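Uncharacterized protein (Bacteroides eggerthii DSM 20697, PDB 4ECO) is of unknown function but is built of leucine-rich repeats and probably binds other proteins. Local coordinates at residues A[523-528]-A[544-549]; A[498-503]-A[518-523]; A[443-448]-A[465-470]; A[474-479]-A[504-509]; A[156-161]-A[461-466]. One frame throughout, in Å; residues are numbered along the deposited sequence.

How the contacts relate
Four contacts lie wholly in the later leucine-rich repeats; contact 5 joins them to a segment from much earlier in the chain. All are on one side of the chain's centre. Contacts 3, 2 and 1 follow one another along the asparagine ladder. Contacts 2 and 1 share Asn523, with centres 7 Å apart. Contact 3 is centred 10 Å from contact 2, and Asn498 OD1 bonds Leu469 N between them. Contact 4 joins turns farther from the parallel strands and meets contact 3 through Phe448 and Leu477. Contact 5 lies about 13 Å from contacts 2 and 3 between centres, on the strand face. The sodium ion is bound by Glu117 and Ser192, which belong to none of these contacts.

Contact 1: A[523-528]-A[544-549]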
# COMPACT_ATOMS: atom_id res chain seq x y z
N ASN A 523 21.88 20.27 8.03
CA ASN A 523 21.28 21.53 8.40
C ASN A 523 22.37 22.61 8.47
O ASN A 523 23.45 22.42 7.91
CB ASN A 523 20.47 21.39 9.69
CG ASN A 523 19.03 21.00 9.40
OD1 ASN A 523 18.25 21.79 8.88
ND2 ASN A 523 18.66 19.77 9.72
N SER A 524 22.09 23.76 9.09
CA SER A 524 23.05 24.86 9.04
C SER A 524 23.44 25.39 10.41
O SER A 524 23.84 26.55 10.50
CB SER A 524 22.46 25.98 8.20
OG SER A 524 22.09 25.47 6.93
N PHE A 525 23.40 24.56 11.44
CA PHE A 525 23.80 24.97 12.78
C PHE A 525 25.27 25.29 12.85
O PHE A 525 26.09 24.49 12.39
CB PHE A 525 23.49 23.85 13.82
CG PHE A 525 22.01 23.65 14.07
CD1 PHE A 525 21.31 24.48 14.94
CD2 PHE A 525 21.31 22.66 13.39
CE1 PHE A 525 19.93 24.32 15.15
CE2 PHE A 525 19.94 22.50 13.58
CZ PHE A 525 19.26 23.32 14.46
N SER A 526 25.59 26.44 13.44
CA SER A 526 26.97 26.87 13.74
C SER A 526 27.16 26.87 15.26
O SER A 526 28.28 26.62 15.75
CB SER A 526 27.26 28.23 13.13
OG SER A 526 26.17 29.09 13.39
N LYS A 527 26.03 27.08 16.00
CA LYS A 527 25.87 27.01 17.45
C LYS A 527 25.07 25.76 17.76
O LYS A 527 23.95 25.62 17.26
CB LYS A 527 25.17 28.26 18.01
CG LYS A 527 25.17 28.33 19.55
CD LYS A 527 23.95 29.03 20.14
CE LYS A 527 24.06 30.55 20.22
NZ LYS A 527 24.98 31.01 21.30
N PHE A 528 25.63 24.87 18.58
CA PHE A 528 25.01 23.59 18.89
C PHE A 528 23.60 23.73 19.54
O PHE A 528 23.47 24.34 20.61
CB PHE A 528 25.90 22.74 19.80
CG PHE A 528 25.61 21.26 19.65
CD1 PHE A 528 24.50 20.69 20.27
CD2 PHE A 528 26.41 20.45 18.85
CE1 PHE A 528 24.20 19.34 20.09
CE2 PHE A 528 26.11 19.12 18.67
CZ PHE A 528 25.02 18.56 19.30
N ARG A 544 25.02 15.40 11.80
CA ARG A 544 25.98 15.21 10.72
C ARG A 544 25.86 16.29 9.64
O ARG A 544 24.80 16.91 9.49
CB ARG A 544 25.76 13.84 10.07
CG ARG A 544 26.52 12.67 10.70
CD ARG A 544 26.43 11.40 9.84
NE ARG A 544 26.76 11.69 8.43
CZ ARG A 544 27.97 11.60 7.90
NH1 ARG A 544 28.99 11.19 8.63
NH2 ARG A 544 28.16 11.92 6.63
N ASN A 545 26.96 16.48 8.86
CA ASN A 545 27.11 17.36 7.68
C ASN A 545 26.41 18.74 7.81
O ASN A 545 25.59 19.11 6.96
CB ASN A 545 26.58 16.66 6.42
CG ASN A 545 27.32 15.41 6.04
OD1 ASN A 545 27.16 14.35 6.64
ND2 ASN A 545 28.15 15.49 5.02
N GLN A 546 26.79 19.55 8.81
CA GLN A 546 26.23 20.90 8.93
C GLN A 546 26.95 21.84 7.95
O GLN A 546 28.18 21.95 7.98
CB GLN A 546 26.32 21.44 10.37
CG GLN A 546 25.59 20.61 11.41
CD GLN A 546 24.13 20.46 11.11
OE1 GLN A 546 23.36 21.40 11.23
NE2 GLN A 546 23.72 19.26 10.77
N ARG A 547 26.19 22.47 7.05
CA ARG A 547 26.73 23.35 6.00
C ARG A 547 25.90 24.63 5.81
O ARG A 547 24.68 24.60 6.03
CB ARG A 547 26.78 22.63 4.64
CG ARG A 547 27.63 21.36 4.55
CD ARG A 547 29.13 21.57 4.61
NE ARG A 547 29.79 20.27 4.58
CZ ARG A 547 29.96 19.49 5.64
NH1 ARG A 547 29.59 19.92 6.84
NH2 ARG A 547 30.53 18.30 5.52
N ASP A 548 26.54 25.73 5.35
CA ASP A 548 25.80 26.95 5.05
C ASP A 548 25.52 26.99 3.53
O ASP A 548 25.82 26.01 2.83
CB ASP A 548 26.53 28.21 5.56
CG ASP A 548 27.88 28.55 4.94
OD1 ASP A 548 28.25 27.93 3.92
OD2 ASP A 548 28.55 29.48 5.47
N ALA A 549 24.93 28.09 3.04
CA ALA A 549 24.62 28.22 1.61
C ALA A 549 25.89 28.14 0.73
O ALA A 549 25.83 27.60 -0.38
CB ALA A 549 23.91 29.54 1.36
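Gln546 and Asn523 meet where two neighbouring leucine-rich repeats stack. Gln546 occupies the place that asparagine holds in the consensus LxLxxN, so one rung of the asparagine ladder is made here by a glutamine. Gln546 OE1 takes the backbone N of Phe525 at 3.2 Å. The N-H lies in the carbonyl plane of the amide and points at a lone pair. Gln546 OE1 also sits at the edge of the Phe525 ring, 3.2 Å from Phe525 CD2. The two side chains run side by side and point the same way, with ring and amide planes 33° apart. The longer glutamine chain fits because it folds back at its second torsion (chi2 -58°), which returns the amide toward the backbone of 523-525.

One backbone bond and one side-chain bond flank this pair. Arg547 N donates to Asn523 O at 2.9 Å. Ser524 OG donates to Arg547 O, also at 2.9 Å, and lies in the carbonyl plane of its acceptor.

A second shell holds the glutamine in place. Gln546 NE2 bonds Arg544 O at 2.9 Å, from above that carbonyl plane, and also reaches Leu520 O. Both amide ends of this buried side chain are therefore used. Asn523 plays the matching part one step back, toward the previous repeat. On the outer side, Arg547 folds over its own backbone. Arg547 NH1 bonds Ser575 O in the next turn and Gln546 O at 2.7 Å, the latter 6° out of the guanidinium plane.

Contact 2: A[498-503]-A[518-523]; sequences NKLTKL and IDLSYN
The amide of Asn523, a rung of the asparagine ladder of leucine-rich repeats, has the Leu500 side chain over one face. The two side chains point the same way. Leu500 CB lies over that face, 3.8 Å from Asn523 CG. Leu500 N donates to Asn523 OD1 at 2.9 Å, tilted 21° from the carbonyl plane. The amide NH2 turns back to its own loop, where Asn523 ND2 bonds Leu520 O at 3.0 Å with that oxygen in the amide plane. Asn523 ND2 also bonds Leu495 O, so the buried amide is held at both ends and its rotation is fixed.

A backbone bond from Asn498 N to Tyr522 O, 3.2 Å long, ties the start of 498-503 to the end of 518-523. The Tyr522 ring itself leads away and stacks on Phe497. Asn498 is the previous rung, with OD1 on Leu469 N. Farther in, Leu503 and Leu520 belong to the leucine core and meet tip to tip, CD1 to CD1 at 4.1 Å.

Asp519, on the strand, closes an Asx turn. Asp519 OD1 accepts Ser521 N at 2.9 Å and, through the syn lone pair, Ser521 OG at 2.8 Å.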
# COMPACT_ATOMS: atom_id res chain seq x y z
N ASN A 498 17.23 20.36 5.90
CA ASN A 498 16.58 21.64 6.04
C ASN A 498 17.69 22.67 6.06
O ASN A 498 18.83 22.35 5.66
CB ASN A 498 15.65 21.69 7.27
CG ASN A 498 14.27 21.19 7.00
OD1 ASN A 498 13.41 21.93 6.56
ND2 ASN A 498 14.01 19.94 7.28
N LYS A 499 17.40 23.90 6.48
CA LYS A 499 18.41 24.93 6.52
C LYS A 499 18.37 25.56 7.90
O LYS A 499 18.54 26.77 8.04
CB LYS A 499 18.17 25.93 5.37
CG LYS A 499 18.56 25.38 3.99
CD LYS A 499 18.02 26.24 2.88
CE LYS A 499 18.48 25.76 1.52
NZ LYS A 499 17.91 26.60 0.42
N LEU A 500 18.16 24.70 8.94
CA LEU A 500 18.01 25.10 10.34
C LEU A 500 19.29 25.63 10.96
O LEU A 500 20.33 24.98 10.88
CB LEU A 500 17.50 23.92 11.19
CG LEU A 500 16.06 23.45 10.97
CD1 LEU A 500 15.83 22.10 11.61
CD2 LEU A 500 15.06 24.44 11.55
N THR A 501 19.18 26.78 11.63
CA THR A 501 20.28 27.44 12.38
C THR A 501 19.93 27.55 13.84
O THR A 501 20.84 27.72 14.67
CB THR A 501 20.59 28.84 11.83
OG1 THR A 501 19.37 29.56 11.70
CG2 THR A 501 21.33 28.80 10.49
N LYS A 502 18.62 27.45 14.18
CA LYS A 502 18.15 27.59 15.55
C LYS A 502 16.95 26.74 15.89
O LYS A 502 16.06 26.53 15.07
CB LYS A 502 17.75 29.05 15.84
CG LYS A 502 18.66 29.78 16.81
CD LYS A 502 18.48 31.31 16.70
CE LYS A 502 19.04 31.92 15.43
NZ LYS A 502 18.78 33.38 15.33
N LEU A 503 16.91 26.34 17.16
CA LEU A 503 15.77 25.68 17.76
C LEU A 503 15.22 26.66 18.83
O LEU A 503 15.29 27.88 18.62
CB LEU A 503 16.09 24.27 18.28
CG LEU A 503 16.53 23.20 17.25
CD1 LEU A 503 16.61 21.85 17.90
CD2 LEU A 503 15.59 23.10 16.04
N ILE A 518 16.10 12.41 17.76
CA ILE A 518 16.06 13.63 16.99
C ILE A 518 17.22 13.59 15.97
O ILE A 518 18.37 13.28 16.32
CB ILE A 518 16.05 14.90 17.88
CG1 ILE A 518 15.84 16.18 17.02
CG2 ILE A 518 17.26 14.99 18.82
CD1 ILE A 518 15.25 17.36 17.78
N ASP A 519 16.89 13.86 14.69
CA ASP A 519 17.91 13.90 13.67
C ASP A 519 17.91 15.26 12.98
O ASP A 519 16.97 15.61 12.29
CB ASP A 519 17.77 12.77 12.66
CG ASP A 519 19.07 12.43 11.95
OD1 ASP A 519 19.92 13.34 11.78
OD2 ASP A 519 19.23 11.26 11.54
N LEU A 520 18.94 16.03 13.23
CA LEU A 520 19.16 17.36 12.66
C LEU A 520 20.28 17.32 11.61
O LEU A 520 20.84 18.37 11.26
CB LEU A 520 19.51 18.36 13.80
CG LEU A 520 18.54 18.46 14.98
CD1 LEU A 520 19.18 19.15 16.12
CD2 LEU A 520 17.24 19.13 14.58
N SER A 521 20.61 16.12 11.10
CA SER A 521 21.66 15.97 10.11
C SER A 521 21.29 16.71 8.84
O SER A 521 20.10 16.72 8.45
CB SER A 521 21.94 14.51 9.82
OG SER A 521 22.55 13.88 10.92
N TYR A 522 22.31 17.37 8.22
CA TYR A 522 22.16 18.15 6.98
C TYR A 522 21.33 19.38 7.22
O TYR A 522 20.22 19.54 6.70
CB TYR A 522 21.57 17.30 5.85
CG TYR A 522 22.47 16.16 5.47
CD1 TYR A 522 23.49 16.35 4.55
CD2 TYR A 522 22.33 14.90 6.04
CE1 TYR A 522 24.33 15.30 4.17
CE2 TYR A 522 23.16 13.84 5.69
CZ TYR A 522 24.18 14.06 4.77
OH TYR A 522 25.05 13.07 4.36
N ASN A 523 21.88 20.27 8.03
CA ASN A 523 21.28 21.53 8.40
C ASN A 523 22.37 22.61 8.47
O ASN A 523 23.45 22.42 7.91
CB ASN A 523 20.47 21.39 9.69
CG ASN A 523 19.03 21.00 9.40
OD1 ASN A 523 18.25 21.79 8.88
ND2 ASN A 523 18.66 19.77 9.72

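Contact 3: A[443-448]-A[465-470]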
# COMPACT_ATOMS: atom_id res chain seq x y z
N ASN A 443 8.75 18.21 1.06
CA ASN A 443 7.70 19.20 0.80
C ASN A 443 8.37 20.59 0.71
O ASN A 443 9.58 20.67 0.47
CB ASN A 443 6.61 19.15 1.89
CG ASN A 443 5.47 18.23 1.55
OD1 ASN A 443 4.62 18.57 0.74
ND2 ASN A 443 5.40 17.08 2.18
N GLN A 444 7.60 21.67 0.90
CA GLN A 444 8.15 23.01 0.82
C GLN A 444 7.78 23.80 2.08
O GLN A 444 7.55 25.02 2.01
CB GLN A 444 7.66 23.70 -0.44
CG GLN A 444 8.36 23.19 -1.69
CD GLN A 444 7.84 23.88 -2.91
OE1 GLN A 444 7.29 23.25 -3.81
NE2 GLN A 444 7.96 25.19 -2.95
N ILE A 445 7.77 23.11 3.25
CA ILE A 445 7.40 23.67 4.54
C ILE A 445 8.51 24.62 5.05
O ILE A 445 9.61 24.16 5.34
CB ILE A 445 7.09 22.52 5.56
CG1 ILE A 445 5.85 21.72 5.11
CG2 ILE A 445 6.91 23.06 7.01
CD1 ILE A 445 5.71 20.35 5.80
N SER A 446 8.19 25.93 5.18
CA SER A 446 9.13 26.97 5.69
C SER A 446 8.79 27.47 7.10
O SER A 446 9.60 28.15 7.73
CB SER A 446 9.17 28.17 4.75
OG SER A 446 7.87 28.55 4.35
N LYS A 447 7.57 27.16 7.56
CA LYS A 447 7.00 27.51 8.86
C LYS A 447 6.60 26.24 9.53
O LYS A 447 5.95 25.41 8.90
CB LYS A 447 5.80 28.47 8.69
CG LYS A 447 6.14 29.84 8.10
CD LYS A 447 7.08 30.66 8.99
CE LYS A 447 7.42 31.97 8.35
NZ LYS A 447 8.29 32.79 9.22
N PHE A 448 6.98 26.06 10.80
CA PHE A 448 6.68 24.84 11.55
C PHE A 448 5.17 24.62 11.67
O PHE A 448 4.46 25.56 12.04
CB PHE A 448 7.32 24.86 12.94
CG PHE A 448 7.21 23.55 13.69
CD1 PHE A 448 8.09 22.51 13.44
CD2 PHE A 448 6.23 23.37 14.66
CE1 PHE A 448 7.98 21.31 14.13
CE2 PHE A 448 6.12 22.17 15.34
CZ PHE A 448 7.00 21.14 15.07
N MSE A 465 11.76 15.99 7.31
CA MSE A 465 12.97 15.94 6.50
C MSE A 465 12.70 16.47 5.08
O MSE A 465 11.68 16.14 4.47
CB MSE A 465 13.55 14.49 6.46
CG MSE A 465 14.70 14.28 5.42
SE MSE A 465 14.07 13.89 3.56
CE MSE A 465 13.61 12.04 3.88
N GLY A 466 13.68 17.19 4.54
CA GLY A 466 13.59 17.68 3.16
C GLY A 466 12.56 18.76 2.99
O GLY A 466 11.65 18.61 2.18
N ASN A 467 12.70 19.85 3.75
CA ASN A 467 11.79 20.98 3.68
C ASN A 467 12.59 22.29 3.66
O ASN A 467 13.76 22.27 3.28
CB ASN A 467 10.79 20.91 4.82
CG ASN A 467 9.65 20.02 4.44
OD1 ASN A 467 8.89 20.33 3.54
ND2 ASN A 467 9.54 18.87 5.07
N MSE A 468 11.96 23.40 4.03
CA MSE A 468 12.52 24.75 3.93
C MSE A 468 12.68 25.45 5.26
O MSE A 468 12.87 26.67 5.28
CB MSE A 468 11.60 25.62 3.05
CG MSE A 468 11.41 25.09 1.64
SE MSE A 468 13.12 24.96 0.72
CE MSE A 468 12.57 23.41 -0.57
N LEU A 469 12.60 24.70 6.37
CA LEU A 469 12.72 25.27 7.70
C LEU A 469 14.11 25.89 7.91
O LEU A 469 15.11 25.33 7.45
CB LEU A 469 12.42 24.22 8.78
CG LEU A 469 11.01 23.63 8.71
CD1 LEU A 469 10.96 22.26 9.35
CD2 LEU A 469 9.95 24.56 9.28
N THR A 470 14.14 27.09 8.52
CA THR A 470 15.37 27.84 8.83
C THR A 470 15.51 27.97 10.34
O THR A 470 16.63 28.13 10.84
CB THR A 470 15.38 29.20 8.13
OG1 THR A 470 14.11 29.83 8.31
CG2 THR A 470 15.69 29.08 6.66
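Asn443 N donates to Gly466 O at 3.1 Å and Met468 N to Ile445 O at 2.8 Å, so the two loops run close together, with the CA atoms of Ser446 and Met468 4.4 Å apart. The second of these bonds comes in 41° above the plane of the Ile445 carbonyl.

Between them sits the side chain of Asn467. Its OD1 faces Ile445 N in the manner of a ladder bond, but the exact place of this oxygen is doubtful in the model. Asn467 ND2 bonds Leu464 O and Leu440 O. This is the consensus asparagine of a leucine-rich repeat, turned toward the preceding loop. Asn443 repeats the pattern one loop earlier, with OD1 on Ile414 N.

Side chains pack inward and outward of this ladder. Ile445 and Leu469 lie alongside each other, pointing the same way, with Ile445 CG2 to Leu469 CD2 at 4.1 Å. Leu469 CD2 also rests on the backbone, 3.7 Å from Phe448 N, where that chain turns inward. On the outer side is Met468, a selenomethionine. Its first torsion (chi1 -59°) sets CG opposite the carbonyl carbon, which puts Met468 CG 3.9 Å from Gln444 O. A bend at the second torsion (chi2 -59°) then brings Met468 CE 4.2 Å from Asn443 O. Met468 CB meets Ser446 CB at 3.9 Å.

Contact 4: A[474-479]-A[504-509]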
# COMPACT_ATOMS: atom_id res chain seq x y z
N LYS A 474 10.56 30.10 19.38
CA LYS A 474 10.04 30.15 20.74
C LYS A 474 8.73 29.35 20.89
O LYS A 474 8.79 28.32 21.53
CB LYS A 474 9.86 31.62 21.21
CG LYS A 474 9.46 31.76 22.67
CD LYS A 474 9.93 33.06 23.34
CE LYS A 474 8.96 34.21 23.24
NZ LYS A 474 9.10 35.15 24.38
N ASN A 475 7.59 29.79 20.33
CA ASN A 475 6.39 29.02 20.60
C ASN A 475 5.92 28.27 19.35
O ASN A 475 5.04 28.74 18.61
CB ASN A 475 5.31 29.93 21.15
CG ASN A 475 5.63 30.42 22.54
OD1 ASN A 475 5.78 29.64 23.48
ND2 ASN A 475 5.71 31.72 22.68
N SER A 476 6.53 27.10 19.11
CA SER A 476 6.22 26.26 17.97
C SER A 476 5.55 24.96 18.39
O SER A 476 4.76 24.42 17.63
CB SER A 476 7.49 25.96 17.17
OG SER A 476 8.02 27.13 16.56
N LEU A 477 5.87 24.46 19.60
CA LEU A 477 5.30 23.22 20.14
C LEU A 477 4.45 23.49 21.39
O LEU A 477 3.89 22.56 22.00
CB LEU A 477 6.42 22.23 20.46
CG LEU A 477 7.14 21.67 19.26
CD1 LEU A 477 8.53 21.26 19.62
CD2 LEU A 477 6.37 20.52 18.65
N LYS A 478 4.35 24.77 21.74
CA LYS A 478 3.60 25.23 22.90
C LYS A 478 3.18 26.70 22.71
O LYS A 478 3.61 27.35 21.74
CB LYS A 478 4.43 25.05 24.19
CG LYS A 478 5.68 25.93 24.33
CD LYS A 478 5.99 26.11 25.82
CE LYS A 478 7.00 27.19 26.16
NZ LYS A 478 6.47 28.57 26.04
N ASP A 479 2.30 27.19 23.61
CA ASP A 479 1.92 28.60 23.75
C ASP A 479 2.79 29.16 24.88
O ASP A 479 3.27 28.38 25.70
CB ASP A 479 0.40 28.78 24.01
CG ASP A 479 -0.53 28.58 22.81
OD1 ASP A 479 -0.02 28.57 21.65
OD2 ASP A 479 -1.75 28.48 23.02
N SER A 504 14.64 26.15 19.94
CA SER A 504 14.04 26.92 21.04
C SER A 504 13.99 26.06 22.26
O SER A 504 14.31 24.87 22.17
CB SER A 504 12.64 27.41 20.68
OG SER A 504 11.81 26.34 20.25
N ASP A 505 13.56 26.62 23.40
CA ASP A 505 13.47 25.87 24.65
C ASP A 505 12.27 24.93 24.63
O ASP A 505 12.03 24.21 25.60
CB ASP A 505 13.43 26.81 25.85
CG ASP A 505 14.78 27.43 26.13
OD1 ASP A 505 15.67 27.36 25.23
OD2 ASP A 505 14.93 28.02 27.22
N ASP A 506 11.57 24.90 23.48
CA ASP A 506 10.48 23.99 23.18
C ASP A 506 10.98 22.56 23.14
O ASP A 506 10.17 21.65 23.17
CB ASP A 506 9.83 24.32 21.81
CG ASP A 506 8.91 25.52 21.74
OD1 ASP A 506 8.76 26.23 22.77
OD2 ASP A 506 8.32 25.75 20.65
N PHE A 507 12.30 22.36 22.99
CA PHE A 507 12.86 21.02 22.86
C PHE A 507 13.36 20.46 24.23
O PHE A 507 13.63 19.26 24.34
CB PHE A 507 13.96 21.04 21.81
CG PHE A 507 13.39 21.21 20.42
CD1 PHE A 507 13.19 22.48 19.88
CD2 PHE A 507 13.04 20.10 19.65
CE1 PHE A 507 12.65 22.64 18.60
CE2 PHE A 507 12.52 20.26 18.36
CZ PHE A 507 12.32 21.52 17.85
N ARG A 508 13.38 21.30 25.27
CA ARG A 508 13.76 20.89 26.62
C ARG A 508 12.66 19.98 27.22
O ARG A 508 11.54 19.96 26.71
CB ARG A 508 14.02 22.14 27.49
CG ARG A 508 15.13 23.02 26.90
CD ARG A 508 15.46 24.25 27.72
NE ARG A 508 15.89 23.94 29.09
CZ ARG A 508 17.10 23.48 29.42
NH1 ARG A 508 17.99 23.19 28.48
NH2 ARG A 508 17.40 23.26 30.69
N ALA A 509 13.00 19.21 28.26
CA ALA A 509 12.11 18.24 28.91
C ALA A 509 10.80 18.88 29.47
O ALA A 509 9.85 18.16 29.82
CB ALA A 509 12.86 17.56 30.03
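Asp506 has CG beside its backbone N and opposite its carbonyl carbon (chi1 -76°), a setting that carries the carboxylate across to the turn at Ser476 and Leu477. The contact joins two neighbouring connecting segments of the leucine-rich repeat solenoid, away from the parallel strands such as 461-463 and 492-494. Asp506 belongs to the short 3-10 segment 505-507. Its OD2 is gripped twice. Ser476 N meets Asp506 OD2 nearly head-on to the C-O bond at 2.7 Å. Leu477 N reaches Asp506 OD2 from above the carboxylate plane at 3.0 Å. These two N-H groups may stabilise its negative charge. The carboxylate is modelled implausibly close to Lys474 O, so its detail is uncertain.

Lys478 crosses the same carboxylate with its chain, Lys478 CG lying 3.5 Å from Asp506 OD1. Lys478 NZ stays 4.6 Å from Asp506 OD1. Lys478 NZ bonds Asn475 OD1 at 2.9 Å instead, and also Glu480 O. Ser476 OG turns the other way, to Pro473 O.

Beyond the carboxylate the contact becomes apolar. Leu477 CD1 sits over one face of the Phe507 ring, offset toward its rim, 4.2 Å from Phe507 CZ. At the edge of that ring, in its plane, lies Ser504 O.

Contact 5: A[156-161]-A[461-466]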
# COMPACT_ATOMS: atom_id res chain seq x y z
N GLU A 156 9.02 4.39 7.43
CA GLU A 156 10.17 3.91 6.66
C GLU A 156 11.12 5.08 6.27
O GLU A 156 12.34 4.92 6.24
CB GLU A 156 9.65 3.17 5.39
CG GLU A 156 10.71 2.55 4.50
CD GLU A 156 11.71 1.59 5.14
OE1 GLU A 156 11.30 0.80 6.03
OE2 GLU A 156 12.89 1.62 4.72
N ASP A 157 10.54 6.24 6.00
CA ASP A 157 11.25 7.45 5.59
C ASP A 157 12.02 8.10 6.72
O ASP A 157 12.75 9.08 6.46
CB ASP A 157 10.29 8.46 4.97
CG ASP A 157 9.90 8.06 3.57
OD1 ASP A 157 10.75 7.49 2.86
OD2 ASP A 157 8.75 8.36 3.17
N PHE A 158 11.90 7.57 7.95
CA PHE A 158 12.71 8.04 9.06
C PHE A 158 14.13 7.58 8.87
O PHE A 158 14.35 6.52 8.28
CB PHE A 158 12.17 7.53 10.39
CG PHE A 158 11.01 8.31 10.92
CD1 PHE A 158 11.09 9.68 11.08
CD2 PHE A 158 9.88 7.66 11.39
CE1 PHE A 158 10.04 10.40 11.63
CE2 PHE A 158 8.83 8.37 11.96
CZ PHE A 158 8.91 9.74 12.05
N SER A 159 15.09 8.35 9.37
CA SER A 159 16.50 8.01 9.25
C SER A 159 16.80 6.73 10.02
O SER A 159 16.07 6.36 10.95
CB SER A 159 17.37 9.15 9.77
OG SER A 159 17.24 9.31 11.17
N ASP A 160 17.91 6.08 9.66
CA ASP A 160 18.34 4.87 10.33
C ASP A 160 18.47 5.15 11.81
O ASP A 160 17.95 4.35 12.59
CB ASP A 160 19.63 4.35 9.72
CG ASP A 160 19.39 3.70 8.37
OD1 ASP A 160 18.28 3.11 8.17
OD2 ASP A 160 20.28 3.79 7.50
N LEU A 161 19.01 6.34 12.19
CA LEU A 161 19.16 6.73 13.60
C LEU A 161 17.81 6.67 14.33
O LEU A 161 17.66 5.95 15.33
CB LEU A 161 19.79 8.13 13.71
CG LEU A 161 19.82 8.80 15.09
CD1 LEU A 161 20.67 8.05 16.05
CD2 LEU A 161 20.41 10.14 14.99
N SER A 461 5.55 10.72 16.59
CA SER A 461 6.65 10.92 15.64
C SER A 461 6.23 11.81 14.47
O SER A 461 5.10 11.73 13.98
CB SER A 461 7.16 9.59 15.11
OG SER A 461 6.18 8.93 14.34
N ILE A 462 7.17 12.66 14.02
CA ILE A 462 6.98 13.57 12.91
C ILE A 462 8.20 13.53 11.98
O ILE A 462 9.35 13.55 12.44
CB ILE A 462 6.66 15.00 13.39
CG1 ILE A 462 6.20 15.92 12.24
CG2 ILE A 462 7.80 15.63 14.23
CD1 ILE A 462 5.48 17.19 12.66
N ASN A 463 7.95 13.51 10.67
CA ASN A 463 9.03 13.54 9.70
C ASN A 463 8.91 14.80 8.92
O ASN A 463 7.94 14.99 8.22
CB ASN A 463 8.98 12.31 8.80
CG ASN A 463 10.29 12.02 8.15
OD1 ASN A 463 11.17 12.90 7.92
ND2 ASN A 463 10.43 10.76 7.80
N LEU A 464 9.85 15.71 9.11
CA LEU A 464 9.85 17.01 8.43
C LEU A 464 11.11 17.14 7.57
O LEU A 464 11.45 18.23 7.13
CB LEU A 464 9.74 18.14 9.45
CG LEU A 464 8.33 18.45 9.87
CD1 LEU A 464 8.30 19.20 11.18
CD2 LEU A 464 7.61 19.23 8.79
N MSE A 465 11.76 15.99 7.31
CA MSE A 465 12.97 15.94 6.50
C MSE A 465 12.70 16.47 5.08
O MSE A 465 11.68 16.14 4.47
CB MSE A 465 13.55 14.49 6.46
CG MSE A 465 14.70 14.28 5.42
SE MSE A 465 14.07 13.89 3.56
CE MSE A 465 13.61 12.04 3.88
N GLY A 466 13.68 17.19 4.54
CA GLY A 466 13.59 17.68 3.16
C GLY A 466 12.56 18.76 2.99
O GLY A 466 11.65 18.61 2.18
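Asn463 ND2 donates to the backbone O of Asp157 at 3.2 Å, the one hydrogen bond between these segments. It lands on the strand face of the leucine-rich repeat solenoid, the side that is concave in this fold. The partner lies within 1° of the Asn463 amide plane. From the carbonyl side the approach is unusual, because the N-H comes from above the Asp157 carbonyl plane and not at a lone pair. Asn463 can make this reach because its CG stands opposite the backbone N (chi1 -159°), which sends the amide outward from the strand. The other end of the amide turns back, and Asn463 OD1 accepts Met465 N at 3.2 Å. That closes an Asx turn and holds the amide in one orientation.

Phe158 packs beside it. Ring and amide slide past each other in opposite directions, their planes only 5° apart, with Phe158 CD1 3.5 Å from Asn463 ND2. Ile462 O sits in plane at the ring edge, 3.3 Å from Phe158 CE1. Earlier on the strand, Ser461 CB meets Phe158 CZ at 3.5 Å, while Ser461 OG bonds Ser437 OG.

Segment 156-161 comes from far earlier in the chain, between strands 109-111 and 194-198. Other bonds spread its hold over several strands. Asp157 OD2 takes Asn439 ND2, Ser159 N bonds Asp494 OD2, and Ser159 OG, which N-caps helix 160-168 at Ile162 N, also bonds Asp519 OD2. Next to the Asn463 bond, the methyl CE of the selenomethionine Met465 rests 4.0 Å from Asp157 O.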